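Local coordinates for putative sugar binding protein (Salmonella enterica subsp. enterica serovar Typhimurium, PDB 3KNZ) that is of unsettled function but, as a protein with SIS domains, probably binds a phosphosugar or a related carbohydrate derivative, at residues I226-P231 and C251-Y256. Residues are numbered along the deposited sequence; the frame is centred on the assembly and turned at random.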
# COMPACT_ATOMS: atom_id res chain seq x y z
N ILE A 226 -1.58 -19.72 -0.73
CA ILE A 226 -2.20 -19.36 -1.99
C ILE A 226 -1.81 -17.95 -2.36
O ILE A 226 -1.79 -17.06 -1.52
CB ILE A 226 -3.73 -19.46 -1.87
CG1 ILE A 226 -4.12 -20.89 -1.46
CG2 ILE A 226 -4.40 -19.01 -3.16
CD1 ILE A 226 -5.58 -21.07 -1.05
N ARG A 227 -1.49 -17.75 -3.64
CA ARG A 227 -1.13 -16.44 -4.14
C ARG A 227 -2.10 -16.10 -5.27
O ARG A 227 -2.36 -16.93 -6.15
CB ARG A 227 0.30 -16.47 -4.66
CG ARG A 227 1.32 -17.09 -3.70
CD ARG A 227 1.61 -16.22 -2.50
NE ARG A 227 2.51 -16.88 -1.56
CZ ARG A 227 3.12 -16.29 -0.53
NH1 ARG A 227 2.96 -14.99 -0.31
NH2 ARG A 227 3.91 -16.99 0.26
N LEU A 228 -2.64 -14.89 -5.23
CA LEU A 228 -3.58 -14.43 -6.25
C LEU A 228 -2.93 -13.32 -7.03
O LEU A 228 -2.27 -12.47 -6.45
CB LEU A 228 -4.84 -13.86 -5.59
CG LEU A 228 -5.44 -14.69 -4.47
CD1 LEU A 228 -6.77 -14.05 -4.05
CD2 LEU A 228 -5.64 -16.12 -4.91
N THR A 229 -3.10 -13.32 -8.35
CA THR A 229 -2.54 -12.24 -9.16
C THR A 229 -3.55 -11.80 -10.20
O THR A 229 -4.51 -12.50 -10.49
CB THR A 229 -1.24 -12.65 -9.87
OG1 THR A 229 -0.60 -11.48 -10.43
CG2 THR A 229 -1.53 -13.64 -10.98
N GLY A 230 -3.31 -10.62 -10.75
CA GLY A 230 -4.18 -10.09 -11.79
C GLY A 230 -3.65 -8.78 -12.30
O GLY A 230 -2.73 -8.21 -11.72
N PRO A 231 -4.23 -8.29 -13.40
CA PRO A 231 -3.79 -7.02 -13.96
C PRO A 231 -4.11 -5.87 -13.01
O PRO A 231 -4.93 -6.03 -12.11
CB PRO A 231 -4.60 -6.89 -15.25
CG PRO A 231 -5.81 -7.72 -15.03
CD PRO A 231 -5.36 -8.86 -14.16
N CYS A 251 -5.25 -19.57 6.50
CA CYS A 251 -3.89 -19.86 6.03
C CYS A 251 -3.44 -18.74 5.07
O CYS A 251 -4.27 -17.97 4.58
CB CYS A 251 -3.77 -21.28 5.47
SG CYS A 251 -5.06 -21.78 4.35
N PRO A 252 -2.13 -18.65 4.81
CA PRO A 252 -1.60 -17.51 4.06
C PRO A 252 -2.12 -17.34 2.64
O PRO A 252 -2.07 -18.27 1.83
CB PRO A 252 -0.08 -17.79 4.03
CG PRO A 252 0.16 -18.82 5.09
CD PRO A 252 -1.09 -19.63 5.13
N VAL A 253 -2.58 -16.12 2.35
CA VAL A 253 -3.06 -15.77 1.03
C VAL A 253 -2.70 -14.31 0.73
O VAL A 253 -3.00 -13.42 1.52
CB VAL A 253 -4.59 -15.95 0.90
CG1 VAL A 253 -5.01 -15.76 -0.56
CG2 VAL A 253 -5.01 -17.32 1.42
N SER A 254 -2.06 -14.08 -0.40
CA SER A 254 -1.68 -12.74 -0.79
C SER A 254 -2.09 -12.47 -2.23
O SER A 254 -2.08 -13.36 -3.08
CB SER A 254 -0.17 -12.55 -0.62
OG SER A 254 0.19 -12.67 0.73
N GLY A 255 -2.45 -11.22 -2.50
CA GLY A 255 -2.86 -10.81 -3.84
C GLY A 255 -1.89 -9.78 -4.40
O GLY A 255 -1.65 -8.75 -3.78
N TYR A 256 -1.35 -10.04 -5.58
CA TYR A 256 -0.38 -9.14 -6.17
C TYR A 256 -0.84 -8.61 -7.52
O TYR A 256 -1.64 -9.25 -8.20
CB TYR A 256 0.93 -9.89 -6.41
CG TYR A 256 1.50 -10.57 -5.19
CD1 TYR A 256 0.97 -11.77 -4.73
CD2 TYR A 256 2.59 -10.04 -4.51
CE1 TYR A 256 1.49 -12.40 -3.63
CE2 TYR A 256 3.12 -10.67 -3.41
CZ TYR A 256 2.57 -11.85 -2.97
OH TYR A 256 3.09 -12.48 -1.87
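Arg227 turns CG anti to its carbonyl carbon and bends at chi2 (-72°), which carries its guanidinium over to Tyr256 of the neighbouring strand. Tyr256 also has CG anti to its carbonyl carbon (chi1 -54°), and its ring leans back toward Arg227. NH1 of Arg227 gives a weak, bent hydrogen bond to Tyr256 OH at 3.0 Å. The guanidinium and ring planes are 43° apart, so the two groups do not stack. Arg227 CD lies at the ring edge, 4.0 Å from Tyr256 CE1. The stronger partner of the guanidinium is Asp225, which forms a salt bridge with NH2. A bound imidazole, probably from the crystallisation liquor, also lies beside the Arg227 side chain.

The two backbones carrying this pair run parallel. Ile226 N bonds to Pro252 O, and Ser254 N returns to Ile226 O. Leu228 N to Ser254 O and Tyr256 N to Leu228 O follow, both at 2.7 Å and nearly straight. At the end of the ladder Tyr256 O takes a weak bond from Gly230 N and a second weak one from the Thr229 side chain, OG1, each at 3.3 Å.

Ile226, Leu228 and Val253 share the opposite face from Arg227 and Tyr256, and their contacts are apolar. Val253 sets CG2 against Ile226 CB and CG1 against Leu228 CG, both at 4.1 Å. Met245 of helix 235-249 touches all three side chains. On its other side, strand 225-230 pairs with strand 273-278. Strand 225-230, helix 235-249 and strand 253-257 form a parallel beta-alpha-beta unit, typical of the alpha/beta sandwich of SIS domains.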